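LysR family transcriptional regulator (Vibrio vulnificus, PDB 5FHK) probably acts as a DNA-binding transcription factor of the LysR family that controls virulence genes, the present chain being its regulatory domain without the DNA-binding part. Local coordinates at residues K8-T13 with T52-I57; F58-Q63 with N176-Y181; T13-T18 with A133-V138; D98-F103 with V123-R128. All blocks are in the same frame, centred on the assembly; numbering follows the deposited sequence.

Contact 1: K8-T13 with T52-I57; sequences KIKIST and TEWDVI
Lys10 crosses the indole of Trp54 obliquely, and each of its carbons finds a partner. CB passes 3.6 Å from Asp55 OD2. With chi1 at -158° CG stands anti to the backbone N, which sends it to the rim of the six-membered ring, 3.9 Å from Trp54 CE3. CD meets the carbonyl oxygen of Glu53, and CE lies over the ring face, 15° off the normal through its centroid, a CH-pi contact. A bend at the last torsion leaves NZ off-centre, 4.9 Å from that centroid, as a cation-pi partner. The opposite face takes Ser12 CB, so the indole is held between two residues of one strand. Asp55, the next residue after Trp54, grips the Lys10 backbone: its OD2 accepts from Lys10 N at 2.8 Å through the anti lone pair, and a water bridges that oxygen to Lys8 O. Asp55 N returns a 2.9 Å bond to Lys10 O, and Ser12 N donates to Val56 O at 3.0 Å. Ile11 and Val56 lie side by side, Ile11 packing on Leu26 of helix 18-32 and Val56 on Phe197 of helix 192-204. The pairs Ile11-Val56 and Ser12-Ile57 are parallel, as in the alpha/beta sheet of a periplasmic-binding-protein-like lobe.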
loop_
_atom_site.group_PDB
_atom_site.type_symbol
_atom_site.label_atom_id
_atom_site.label_comp_id
_atom_site.label_asym_id
_atom_site.label_seq_id
_atom_site.Cartn_x
_atom_site.Cartn_y
_atom_site.Cartn_z
ATOM N N LYS A 8 -6.710 -17.300 -15.859
ATOM C CA LYS A 8 -6.743 -16.122 -15.006
ATOM C C LYS A 8 -7.257 -14.945 -15.808
ATOM O O LYS A 8 -7.131 -14.899 -17.040
ATOM C CB LYS A 8 -5.348 -15.773 -14.464
ATOM C CG LYS A 8 -4.482 -15.196 -15.562
ATOM C CD LYS A 8 -3.110 -14.756 -15.136
ATOM C CE LYS A 8 -2.199 -14.595 -16.359
ATOM N NZ LYS A 8 -2.140 -15.860 -17.120
ATOM N N ILE A 9 -7.781 -13.968 -15.076
ATOM C CA ILE A 9 -8.025 -12.615 -15.574
ATOM C C ILE A 9 -6.929 -11.707 -15.039
ATOM O O ILE A 9 -6.619 -11.725 -13.839
ATOM C CB ILE A 9 -9.411 -12.103 -15.151
ATOM C CG1 ILE A 9 -10.509 -13.057 -15.628
ATOM C CG2 ILE A 9 -9.662 -10.700 -15.679
ATOM C CD1 ILE A 9 -11.862 -12.765 -14.998
ATOM N N LYS A 10 -6.338 -10.917 -15.931
ATOM C CA LYS A 10 -5.193 -10.073 -15.637
ATOM C C LYS A 10 -5.691 -8.628 -15.609
ATOM O O LYS A 10 -6.081 -8.090 -16.650
ATOM C CB LYS A 10 -4.113 -10.291 -16.705
ATOM C CG LYS A 10 -2.659 -9.920 -16.317
ATOM C CD LYS A 10 -1.711 -10.170 -17.502
ATOM C CE LYS A 10 -0.332 -9.505 -17.317
ATOM N NZ LYS A 10 0.404 -10.031 -16.126
ATOM N N ILE A 11 -5.701 -7.989 -14.434
ATOM C CA ILE A 11 -6.241 -6.636 -14.358
ATOM C C ILE A 11 -5.215 -5.689 -13.757
ATOM O O ILE A 11 -4.356 -6.080 -12.959
ATOM C CB ILE A 11 -7.580 -6.548 -13.576
ATOM C CG1 ILE A 11 -7.468 -7.080 -12.150
ATOM C CG2 ILE A 11 -8.678 -7.294 -14.294
ATOM C CD1 ILE A 11 -8.884 -7.386 -11.510
ATOM N N SER A 12 -5.278 -4.437 -14.194
ATOM C CA SER A 12 -4.474 -3.353 -13.634
ATOM C C SER A 12 -5.392 -2.342 -12.962
ATOM O O SER A 12 -6.464 -2.033 -13.495
ATOM C CB SER A 12 -3.656 -2.664 -14.724
ATOM O OG SER A 12 -2.818 -1.668 -14.177
ATOM N N THR A 13 -4.968 -1.824 -11.804
ATOM C CA THR A 13 -5.733 -0.901 -10.971
ATOM C C THR A 13 -4.819 0.195 -10.426
ATOM O O THR A 13 -3.611 -0.025 -10.282
ATOM C CB THR A 13 -6.393 -1.624 -9.786
ATOM O OG1 THR A 13 -5.363 -2.203 -8.973
ATOM C CG2 THR A 13 -7.349 -2.720 -10.274
ATOM N N THR A 52 -3.090 -4.585 -24.991
ATOM C CA THR A 52 -3.128 -6.002 -25.342
ATOM C C THR A 52 -2.525 -6.898 -24.261
ATOM O O THR A 52 -2.735 -8.116 -24.291
ATOM C CB THR A 52 -2.389 -6.220 -26.675
ATOM O OG1 THR A 52 -0.975 -6.088 -26.461
ATOM C CG2 THR A 52 -2.825 -5.191 -27.714
ATOM N N GLU A 53 -1.800 -6.332 -23.311
ATOM C CA GLU A 53 -1.191 -7.066 -22.216
ATOM C C GLU A 53 -2.150 -7.306 -21.054
ATOM O O GLU A 53 -1.753 -7.932 -20.065
ATOM C CB GLU A 53 0.027 -6.286 -21.712
ATOM C CG GLU A 53 1.259 -7.079 -21.381
ATOM C CD GLU A 53 2.521 -6.221 -21.508
ATOM O OE1 GLU A 53 3.072 -5.791 -20.473
ATOM O OE2 GLU A 53 2.957 -5.971 -22.650
ATOM N N TRP A 54 -3.390 -6.819 -21.137
ATOM C CA TRP A 54 -4.262 -6.767 -19.974
ATOM C C TRP A 54 -5.682 -7.141 -20.376
ATOM O O TRP A 54 -6.149 -6.803 -21.469
ATOM C CB TRP A 54 -4.225 -5.369 -19.321
ATOM C CG TRP A 54 -2.853 -4.987 -18.837
ATOM C CD1 TRP A 54 -1.911 -4.264 -19.523
ATOM C CD2 TRP A 54 -2.252 -5.343 -17.585
ATOM N NE1 TRP A 54 -0.775 -4.133 -18.767
ATOM C CE2 TRP A 54 -0.950 -4.795 -17.577
ATOM C CE3 TRP A 54 -2.692 -6.069 -16.466
ATOM C CZ2 TRP A 54 -0.081 -4.942 -16.493
ATOM C CZ3 TRP A 54 -1.832 -6.218 -15.399
ATOM C CH2 TRP A 54 -0.537 -5.660 -15.420
ATOM N N ASP A 55 -6.355 -7.877 -19.498
ATOM C CA ASP A 55 -7.761 -8.164 -19.734
ATOM C C ASP A 55 -8.620 -6.937 -19.435
ATOM O O ASP A 55 -9.473 -6.553 -20.239
ATOM C CB ASP A 55 -8.173 -9.377 -18.898
ATOM C CG ASP A 55 -7.524 -10.673 -19.409
ATOM O OD1 ASP A 55 -7.640 -10.932 -20.619
ATOM O OD2 ASP A 55 -6.896 -11.428 -18.618
ATOM N N VAL A 56 -8.409 -6.302 -18.282
ATOM C CA VAL A 56 -9.159 -5.112 -17.899
ATOM C C VAL A 56 -8.214 -4.162 -17.189
ATOM O O VAL A 56 -7.325 -4.576 -16.442
ATOM C CB VAL A 56 -10.369 -5.401 -16.972
ATOM C CG1 VAL A 56 -11.236 -4.168 -16.847
ATOM C CG2 VAL A 56 -11.174 -6.559 -17.473
ATOM N N ILE A 57 -8.429 -2.872 -17.406
ATOM C CA ILE A 57 -7.580 -1.842 -16.831
ATOM C C ILE A 57 -8.504 -0.829 -16.172
ATOM O O ILE A 57 -9.437 -0.324 -16.815
ATOM C CB ILE A 57 -6.661 -1.191 -17.890
ATOM C CG1 ILE A 57 -5.495 -2.139 -18.206
ATOM C CG2 ILE A 57 -6.066 0.131 -17.380
ATOM C CD1 ILE A 57 -4.536 -1.674 -19.358
HETATM O O HOH W 1 -5.301 -13.885 -19.219
#

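Contact 2: F58-Q63 with N176-Y181; sequences FRVGPQ and NPRDIY
Three backbone hydrogen bonds tie Arg59 and Gly61 to the strand carrying Tyr181. Arg59 N donates to Tyr181 O at 3.1 Å and Tyr181 N returns a bond to Arg59 O at 2.8 Å, the double link of a hydrogen-bonded antiparallel pair. Gly61 N then reaches Asp179 O at 2.7 Å, with an N-H...O angle of 166°. Between these links sits the non-hydrogen-bonded pair Val60-Ile180, where Val60 CA makes a CA-H...O contact with Asp179 O. Strand axes 4.6 Å apart and 170° between their directions confirm the antiparallel course; strand 56-60 thus has parallel strand 9-14 on one edge and antiparallel strand 178-185 on the other, in the mixed sheet of a LysR regulatory domain. Side-chain packing occupies both faces. On one, a chi1 of 171° sets Val60 CG1 opposite the backbone N, where it presses on Arg178 CB at 3.5 Å, while CG2 turns to Ile180 CG1. On the other, the Tyr181 ring lies obliquely against Gly61 and Pro62, its CE1 and OH packing on the proline ring. Separately, Tyr181 CD1 comes within 3.5 Å of the polar Gly61 O. Arg178 forms a salt bridge with Asp78 of strand 68-82, which flanks the far side of 178-185.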
loop_
_atom_site.group_PDB
_atom_site.type_symbol
_atom_site.label_atom_id
_atom_site.label_comp_id
_atom_site.label_asym_id
_atom_site.label_seq_id
_atom_site.Cartn_x
_atom_site.Cartn_y
_atom_site.Cartn_z
ATOM N N PHE A 58 -8.307 -0.618 -14.871
ATOM C CA PHE A 58 -8.915 0.480 -14.126
ATOM C C PHE A 58 -7.873 1.564 -13.927
ATOM O O PHE A 58 -6.764 1.292 -13.456
ATOM C CB PHE A 58 -9.450 0.014 -12.769
ATOM C CG PHE A 58 -10.431 -1.114 -12.880
ATOM C CD1 PHE A 58 -9.994 -2.413 -13.058
ATOM C CD2 PHE A 58 -11.789 -0.873 -12.843
ATOM C CE1 PHE A 58 -10.901 -3.463 -13.178
ATOM C CE2 PHE A 58 -12.696 -1.925 -12.964
ATOM C CZ PHE A 58 -12.232 -3.209 -13.124
ATOM N N ARG A 59 -8.223 2.786 -14.284
ATOM C CA ARG A 59 -7.241 3.850 -14.260
ATOM C C ARG A 59 -7.906 5.125 -13.790
ATOM O O ARG A 59 -9.126 5.284 -13.884
ATOM C CB ARG A 59 -6.613 4.064 -15.640
ATOM C CG ARG A 59 -7.532 4.749 -16.622
ATOM C CD ARG A 59 -6.786 5.117 -17.901
ATOM N NE ARG A 59 -5.477 5.706 -17.615
ATOM C CZ ARG A 59 -5.203 7.007 -17.664
ATOM N NH1 ARG A 59 -6.145 7.877 -17.997
ATOM N NH2 ARG A 59 -3.983 7.443 -17.384
ATOM N N VAL A 60 -7.082 6.010 -13.245
ATOM C CA VAL A 60 -7.470 7.381 -12.964
ATOM C C VAL A 60 -7.227 8.204 -14.218
ATOM O O VAL A 60 -6.172 8.079 -14.856
ATOM C CB VAL A 60 -6.676 7.937 -11.773
ATOM C CG1 VAL A 60 -6.918 9.429 -11.624
ATOM C CG2 VAL A 60 -7.046 7.199 -10.496
ATOM N N GLY A 61 -8.208 9.030 -14.588
ATOM C CA GLY A 61 -8.069 9.906 -15.729
ATOM C C GLY A 61 -8.404 9.210 -17.032
ATOM O O GLY A 61 -8.284 7.984 -17.168
ATOM N N PRO A 62 -8.810 9.992 -18.028
ATOM C CA PRO A 62 -9.267 9.416 -19.295
ATOM C C PRO A 62 -8.118 8.956 -20.186
ATOM O O PRO A 62 -6.954 9.333 -20.012
ATOM C CB PRO A 62 -10.036 10.570 -19.958
ATOM C CG PRO A 62 -10.107 11.684 -18.910
ATOM C CD PRO A 62 -8.938 11.459 -18.006
ATOM N N GLN A 63 -8.480 8.117 -21.155
ATOM C CA GLN A 63 -7.594 7.680 -22.222
ATOM C C GLN A 63 -8.334 7.836 -23.543
ATOM O O GLN A 63 -9.567 7.830 -23.584
ATOM C CB GLN A 63 -7.135 6.223 -22.028
ATOM C CG GLN A 63 -5.810 6.076 -21.270
ATOM C CD GLN A 63 -5.093 4.757 -21.572
ATOM O OE1 GLN A 63 -5.073 4.290 -22.722
ATOM N NE2 GLN A 63 -4.521 4.142 -20.532
ATOM N N ASN A 176 -8.983 19.515 -8.631
ATOM C CA ASN A 176 -10.096 19.132 -9.481
ATOM C C ASN A 176 -10.278 17.617 -9.442
ATOM O O ASN A 176 -9.308 16.870 -9.285
ATOM C CB ASN A 176 -9.868 19.605 -10.914
ATOM C CG ASN A 176 -10.344 21.039 -11.138
ATOM O OD1 ASN A 176 -11.425 21.429 -10.675
ATOM N ND2 ASN A 176 -9.536 21.832 -11.841
ATOM N N PRO A 177 -11.515 17.142 -9.553
ATOM C CA PRO A 177 -11.755 15.699 -9.460
ATOM C C PRO A 177 -11.087 14.965 -10.605
ATOM O O PRO A 177 -10.975 15.473 -11.721
ATOM C CB PRO A 177 -13.284 15.577 -9.545
ATOM C CG PRO A 177 -13.797 16.943 -9.238
ATOM C CD PRO A 177 -12.762 17.890 -9.772
ATOM N N ARG A 178 -10.636 13.762 -10.310
ATOM C CA ARG A 178 -10.172 12.843 -11.329
ATOM C C ARG A 178 -11.113 11.645 -11.348
ATOM O O ARG A 178 -11.572 11.182 -10.298
ATOM C CB ARG A 178 -8.708 12.431 -11.079
ATOM C CG ARG A 178 -8.301 12.379 -9.621
ATOM C CD ARG A 178 -6.767 12.449 -9.357
ATOM N NE ARG A 178 -6.532 12.283 -7.919
ATOM C CZ ARG A 178 -5.788 11.325 -7.355
ATOM N NH1 ARG A 178 -5.107 10.446 -8.092
ATOM N NH2 ARG A 178 -5.691 11.268 -6.037
ATOM N N ASP A 179 -11.435 11.171 -12.544
ATOM C CA ASP A 179 -12.365 10.061 -12.673
ATOM C C ASP A 179 -11.618 8.740 -12.728
ATOM O O ASP A 179 -10.423 8.676 -13.026
ATOM C CB ASP A 179 -13.229 10.234 -13.914
ATOM C CG ASP A 179 -14.168 11.409 -13.794
ATOM O OD1 ASP A 179 -14.441 11.825 -12.645
ATOM O OD2 ASP A 179 -14.633 11.907 -14.842
ATOM N N ILE A 180 -12.335 7.673 -12.410
ATOM C CA ILE A 180 -11.800 6.334 -12.529
ATOM C C ILE A 180 -12.565 5.637 -13.643
ATOM O O ILE A 180 -13.799 5.657 -13.675
ATOM C CB ILE A 180 -11.884 5.565 -11.202
ATOM C CG1 ILE A 180 -10.976 6.225 -10.144
ATOM C CG2 ILE A 180 -11.427 4.151 -11.407
ATOM C CD1 ILE A 180 -11.629 7.357 -9.402
ATOM N N TYR A 181 -11.835 5.047 -14.566
ATOM C CA TYR A 181 -12.459 4.398 -15.697
ATOM C C TYR A 181 -12.168 2.917 -15.640
ATOM O O TYR A 181 -11.213 2.471 -14.995
ATOM C CB TYR A 181 -11.959 4.968 -17.021
ATOM C CG TYR A 181 -12.400 6.380 -17.279
ATOM C CD1 TYR A 181 -11.724 7.442 -16.707
ATOM C CD2 TYR A 181 -13.492 6.654 -18.099
ATOM C CE1 TYR A 181 -12.118 8.726 -16.934
ATOM C CE2 TYR A 181 -13.896 7.953 -18.333
ATOM C CZ TYR A 181 -13.202 8.983 -17.749
ATOM O OH TYR A 181 -13.577 10.294 -17.961
#

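Contact 3: T13-T18 with A133-V138; sequences TPYNLT and ANALNV
Asn16 OD1 is gripped from two directions: Leu136 N donates to it at 3.0 Å, with an N-H...O angle of 162°, and a water donates at 2.7 Å. The Leu136 N-H approaches from above the amide carbonyl plane, 41° out of it, and so does not point at a lone pair. The same water accepts from Asn137 N at 3.2 Å, which links two successive amides, where the chain leads into helix 136-144, to one side-chain oxygen. Asn16 CG lies anti to its carbonyl carbon (chi1 -70°), and the amide crosses the Leu136 side chain at about a right angle, with ND2 3.7 Å from Leu136 CD1. ND2 itself is bound to His108 O, which helps fix the rotation of the amide. Beside it, Asn134 O lies near the plane of the Tyr15 ring, at its edge, 3.5 Å from CE2. Ala135 CB packs obliquely on the same side chain, 3.8 Å from Tyr15 OH. That hydroxyl is hydrogen-bonded to Tyr15 OH of the second subunit, and Asn134 OD1 accepts from Thr42 N of that subunit. The chemistry implies a polar junction at the interface with the second subunit: the segment following strand 9-14 offers one oxygen to Leu136 N directly and to Asn137 N through a water.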
loop_
_atom_site.group_PDB
_atom_site.type_symbol
_atom_site.label_atom_id
_atom_site.label_comp_id
_atom_site.label_asym_id
_atom_site.label_seq_id
_atom_site.Cartn_x
_atom_site.Cartn_y
_atom_site.Cartn_z
ATOM N N THR A 13 -4.968 -1.824 -11.804
ATOM C CA THR A 13 -5.733 -0.901 -10.971
ATOM C C THR A 13 -4.819 0.195 -10.426
ATOM O O THR A 13 -3.611 -0.025 -10.282
ATOM C CB THR A 13 -6.393 -1.624 -9.786
ATOM O OG1 THR A 13 -5.363 -2.203 -8.973
ATOM C CG2 THR A 13 -7.349 -2.720 -10.274
ATOM N N PRO A 14 -5.369 1.379 -10.110
ATOM C CA PRO A 14 -4.528 2.514 -9.685
ATOM C C PRO A 14 -3.926 2.334 -8.297
ATOM O O PRO A 14 -4.552 1.783 -7.387
ATOM C CB PRO A 14 -5.502 3.703 -9.696
ATOM C CG PRO A 14 -6.850 3.095 -9.574
ATOM C CD PRO A 14 -6.767 1.793 -10.329
ATOM N N TYR A 15 -2.711 2.870 -8.132
ATOM C CA TYR A 15 -1.860 2.481 -7.004
ATOM C C TYR A 15 -2.529 2.725 -5.642
ATOM O O TYR A 15 -2.772 1.782 -4.870
ATOM C CB TYR A 15 -0.518 3.201 -7.091
ATOM C CG TYR A 15 0.395 2.781 -5.974
ATOM C CD1 TYR A 15 0.454 1.450 -5.573
ATOM C CD2 TYR A 15 1.153 3.710 -5.274
ATOM C CE1 TYR A 15 1.263 1.051 -4.524
ATOM C CE2 TYR A 15 1.960 3.318 -4.227
ATOM C CZ TYR A 15 2.010 1.985 -3.859
ATOM O OH TYR A 15 2.812 1.582 -2.815
ATOM N N ASN A 16 -2.861 3.970 -5.337
ATOM C CA ASN A 16 -3.277 4.300 -3.971
ATOM C C ASN A 16 -4.720 3.949 -3.638
ATOM O O ASN A 16 -5.071 3.948 -2.450
ATOM C CB ASN A 16 -3.098 5.780 -3.715
ATOM C CG ASN A 16 -1.664 6.168 -3.649
ATOM O OD1 ASN A 16 -0.937 5.719 -2.768
ATOM N ND2 ASN A 16 -1.239 7.025 -4.567
ATOM N N LEU A 17 -5.557 3.654 -4.634
ATOM C CA LEU A 17 -6.996 3.576 -4.447
ATOM C C LEU A 17 -7.524 2.160 -4.491
ATOM O O LEU A 17 -8.720 1.955 -4.259
ATOM C CB LEU A 17 -7.716 4.391 -5.533
ATOM C CG LEU A 17 -7.325 5.856 -5.712
ATOM C CD1 LEU A 17 -8.076 6.430 -6.908
ATOM C CD2 LEU A 17 -7.673 6.639 -4.470
ATOM N N THR A 18 -6.679 1.184 -4.806
ATOM C CA THR A 18 -7.161 -0.165 -5.079
ATOM C C THR A 18 -7.870 -0.760 -3.880
ATOM O O THR A 18 -8.965 -1.318 -4.007
ATOM C CB THR A 18 -6.002 -1.059 -5.494
ATOM O OG1 THR A 18 -5.616 -0.726 -6.830
ATOM C CG2 THR A 18 -6.397 -2.531 -5.414
ATOM N N ALA A 133 6.697 10.922 0.236
ATOM C CA ALA A 133 6.701 9.480 0.020
ATOM C C ALA A 133 6.086 9.148 -1.329
ATOM O O ALA A 133 5.297 9.916 -1.874
ATOM C CB ALA A 133 5.953 8.742 1.142
ATOM N N ASN A 134 6.452 7.987 -1.862
ATOM C CA ASN A 134 5.845 7.497 -3.095
ATOM C C ASN A 134 4.527 6.745 -2.869
ATOM O O ASN A 134 3.988 6.180 -3.828
ATOM C CB ASN A 134 6.833 6.606 -3.858
ATOM C CG ASN A 134 7.333 5.432 -3.033
ATOM O OD1 ASN A 134 7.281 5.443 -1.794
ATOM N ND2 ASN A 134 7.848 4.417 -3.721
ATOM N N ALA A 135 3.999 6.716 -1.642
ATOM C CA ALA A 135 2.705 6.102 -1.353
ATOM C C ALA A 135 1.915 7.006 -0.411
ATOM O O ALA A 135 2.494 7.637 0.474
ATOM C CB ALA A 135 2.855 4.702 -0.719
ATOM N N LEU A 136 0.587 7.034 -0.567
ATOM C CA LEU A 136 -0.233 7.962 0.216
ATOM C C LEU A 136 -0.643 7.405 1.569
ATOM O O LEU A 136 -0.912 8.188 2.493
ATOM C CB LEU A 136 -1.497 8.366 -0.558
ATOM C CG LEU A 136 -1.261 9.514 -1.561
ATOM C CD1 LEU A 136 -2.502 9.770 -2.422
ATOM C CD2 LEU A 136 -0.825 10.795 -0.870
ATOM N N ASN A 137 -0.688 6.077 1.716
ATOM C CA ASN A 137 -1.044 5.512 3.009
ATOM C C ASN A 137 -0.062 5.951 4.099
ATOM O O ASN A 137 -0.487 6.360 5.183
ATOM C CB ASN A 137 -1.155 3.982 2.920
ATOM C CG ASN A 137 0.168 3.296 2.563
ATOM O OD1 ASN A 137 1.081 3.902 1.985
ATOM N ND2 ASN A 137 0.266 2.012 2.904
ATOM N N VAL A 138 1.253 5.919 3.829
ATOM C CA VAL A 138 2.182 6.322 4.892
ATOM C C VAL A 138 2.127 7.826 5.138
ATOM O O VAL A 138 2.415 8.287 6.242
ATOM C CB VAL A 138 3.620 5.872 4.587
ATOM C CG1 VAL A 138 3.695 4.345 4.509
ATOM C CG2 VAL A 138 4.107 6.509 3.328
HETATM O O HOH W 2 -1.065 4.001 -0.720
#

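Contact 4: D98-F103 with V123-R128; sequences DLHDHF and VVNVDR
The imidazole of His100 and the carboxylate of Asp127 cross at about a right angle as side chains, while their planes are 42° apart. The nearest approach is made by a ring carbon: His100 CD2 stands 3.0 Å from Asp127 OD2 and 3.2 Å from Asp127 OD1, so both oxygens face one C-H corner. No hydrogen bond joins the two groups; His100 ND1 is instead bound to Glu97 O, which probably helps to fix the ring's rotation. Asn125 comes over a face of the same imidazole, its ND2 4.2 Å above the plane and offset toward the rim. Having CG anti to the backbone N (chi1 -173°) carries that amide across to the 3-10 turn, where ND2 lies 3.6 Å from Leu99 CB. Asn125 also orders its own loop: OD1 accepts from Asp127 N at 3.1 Å, which closes an Asx turn, and ND2 donates weakly to Asp127 OD2. Lys106 NZ binds both Asn125 OD1 and Asp127 O, which ties the Asx turn to strand 104-107. Leu99 continues inward onto Trp113 and Leu115 of the strand beside 122-125. The contact therefore sets the loop between helix 84-87 and strand 104-107 against the end of strand 122-125, outermost in this chain's three-stranded antiparallel sheet.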
loop_
_atom_site.group_PDB
_atom_site.type_symbol
_atom_site.label_atom_id
_atom_site.label_comp_id
_atom_site.label_asym_id
_atom_site.label_seq_id
_atom_site.Cartn_x
_atom_site.Cartn_y
_atom_site.Cartn_z
ATOM N N ASP A 98 -0.770 30.575 2.007
ATOM C CA ASP A 98 -0.190 30.387 3.328
ATOM C C ASP A 98 0.418 29.003 3.519
ATOM O O ASP A 98 1.081 28.778 4.538
ATOM C CB ASP A 98 -1.249 30.645 4.395
ATOM C CG ASP A 98 -1.813 32.062 4.338
ATOM O OD1 ASP A 98 -1.081 32.994 3.918
ATOM O OD2 ASP A 98 -2.992 32.246 4.715
ATOM N N LEU A 99 0.239 28.082 2.566
ATOM C CA LEU A 99 0.799 26.743 2.731
ATOM C C LEU A 99 2.319 26.776 2.874
ATOM O O LEU A 99 2.898 25.915 3.555
ATOM C CB LEU A 99 0.384 25.857 1.564
ATOM C CG LEU A 99 -1.127 25.636 1.452
ATOM C CD1 LEU A 99 -1.429 24.691 0.309
ATOM C CD2 LEU A 99 -1.664 25.096 2.756
ATOM N N HIS A 100 2.973 27.785 2.287
ATOM C CA HIS A 100 4.431 27.872 2.339
ATOM C C HIS A 100 4.963 27.895 3.767
ATOM O O HIS A 100 6.056 27.385 4.026
ATOM C CB HIS A 100 4.893 29.107 1.581
ATOM C CG HIS A 100 4.578 29.051 0.122
ATOM N ND1 HIS A 100 3.482 29.677 -0.430
ATOM C CD2 HIS A 100 5.201 28.415 -0.897
ATOM C CE1 HIS A 100 3.447 29.438 -1.730
ATOM N NE2 HIS A 100 4.483 28.677 -2.038
ATOM N N ASP A 101 4.197 28.440 4.706
ATOM C CA ASP A 101 4.645 28.605 6.079
ATOM C C ASP A 101 4.191 27.474 6.994
ATOM O O ASP A 101 4.205 27.640 8.222
ATOM C CB ASP A 101 4.159 29.946 6.610
ATOM C CG ASP A 101 4.569 31.097 5.707
ATOM O OD1 ASP A 101 5.751 31.125 5.295
ATOM O OD2 ASP A 101 3.713 31.956 5.394
ATOM N N HIS A 102 3.809 26.326 6.423
ATOM C CA HIS A 102 3.298 25.190 7.170
ATOM C C HIS A 102 4.093 23.942 6.806
ATOM O O HIS A 102 4.680 23.852 5.721
ATOM C CB HIS A 102 1.811 24.955 6.878
ATOM C CG HIS A 102 0.891 25.772 7.727
ATOM N ND1 HIS A 102 0.376 25.312 8.919
ATOM C CD2 HIS A 102 0.397 27.022 7.561
ATOM C CE1 HIS A 102 -0.386 26.247 9.458
ATOM N NE2 HIS A 102 -0.395 27.292 8.651
ATOM N N PHE A 103 4.096 22.976 7.730
ATOM C CA PHE A 103 4.672 21.662 7.472
ATOM C C PHE A 103 3.763 20.899 6.514
ATOM O O PHE A 103 2.588 20.676 6.820
ATOM C CB PHE A 103 4.829 20.861 8.769
ATOM C CG PHE A 103 5.779 21.466 9.786
ATOM C CD1 PHE A 103 7.153 21.311 9.662
ATOM C CD2 PHE A 103 5.289 22.166 10.882
ATOM C CE1 PHE A 103 8.031 21.872 10.619
ATOM C CE2 PHE A 103 6.144 22.710 11.830
ATOM C CZ PHE A 103 7.514 22.556 11.697
ATOM N N VAL A 123 -3.813 28.007 -7.332
ATOM C CA VAL A 123 -2.521 28.090 -6.668
ATOM C C VAL A 123 -1.828 26.738 -6.803
ATOM O O VAL A 123 -2.452 25.695 -6.571
ATOM C CB VAL A 123 -2.692 28.499 -5.193
ATOM C CG1 VAL A 123 -1.451 28.141 -4.385
ATOM C CG2 VAL A 123 -2.995 29.995 -5.095
ATOM N N VAL A 124 -0.545 26.752 -7.180
ATOM C CA VAL A 124 0.266 25.542 -7.318
ATOM C C VAL A 124 1.298 25.524 -6.197
ATOM O O VAL A 124 2.013 26.512 -5.996
ATOM C CB VAL A 124 0.950 25.476 -8.698
ATOM C CG1 VAL A 124 1.766 24.197 -8.823
ATOM C CG2 VAL A 124 -0.097 25.531 -9.797
ATOM N N ASN A 125 1.372 24.415 -5.454
ATOM C CA ASN A 125 2.365 24.269 -4.393
ATOM C C ASN A 125 3.376 23.190 -4.754
ATOM O O ASN A 125 3.016 22.017 -4.917
ATOM C CB ASN A 125 1.726 23.940 -3.051
ATOM C CG ASN A 125 2.735 23.949 -1.923
ATOM O OD1 ASN A 125 3.556 23.023 -1.806
ATOM N ND2 ASN A 125 2.690 24.986 -1.084
ATOM N N VAL A 126 4.642 23.588 -4.820
ATOM C CA VAL A 126 5.750 22.729 -5.195
ATOM C C VAL A 126 6.777 22.609 -4.075
ATOM O O VAL A 126 7.862 22.063 -4.289
ATOM C CB VAL A 126 6.413 23.227 -6.498
ATOM C CG1 VAL A 126 5.411 23.238 -7.639
ATOM C CG2 VAL A 126 6.987 24.607 -6.296
ATOM N N ASP A 127 6.463 23.122 -2.882
ATOM C CA ASP A 127 7.388 23.042 -1.758
ATOM C C ASP A 127 7.675 21.589 -1.400
ATOM O O ASP A 127 6.815 20.718 -1.514
ATOM C CB ASP A 127 6.813 23.736 -0.523
ATOM C CG ASP A 127 6.213 25.087 -0.825
ATOM O OD1 ASP A 127 6.446 25.632 -1.922
ATOM O OD2 ASP A 127 5.490 25.599 0.051
ATOM N N ARG A 128 8.896 21.332 -0.948
ATOM C CA ARG A 128 9.196 20.011 -0.439
ATOM C C ARG A 128 8.514 19.829 0.905
ATOM O O ARG A 128 8.523 20.727 1.753
ATOM C CB ARG A 128 10.699 19.785 -0.301
ATOM C CG ARG A 128 11.056 18.316 -0.075
ATOM C CD ARG A 128 12.526 18.058 -0.256
ATOM N NE ARG A 128 13.044 18.893 -1.329
ATOM C CZ ARG A 128 14.280 19.374 -1.365
ATOM N NH1 ARG A 128 15.126 19.092 -0.383
ATOM N NH2 ARG A 128 14.663 20.140 -2.377
#

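Contacts 1 and 2, in series along the chain, share strand 56-60, between parallel 9-14 and antiparallel 178-185; their centres lie 17 Å apart. Ser12 O and Phe58 N, 2.7 Å apart, probably hydrogen-bond where they touch. Contact 3 shares Thr13 with contact 1, packs Pro14 and Leu17 on Val60 of contact 2, and alternates in sequence with both. Both segments of contact 4 lie between those of contact 2 and between those of contact 3; its centre is 25 and 22 Å from theirs, nearest atoms about 9 Å apart without touching, and 38 Å from that of contact 1, across the chain's centre. Contact 3 thus connects contacts 1 and 2 to helix 136-144 within one regulatory domain.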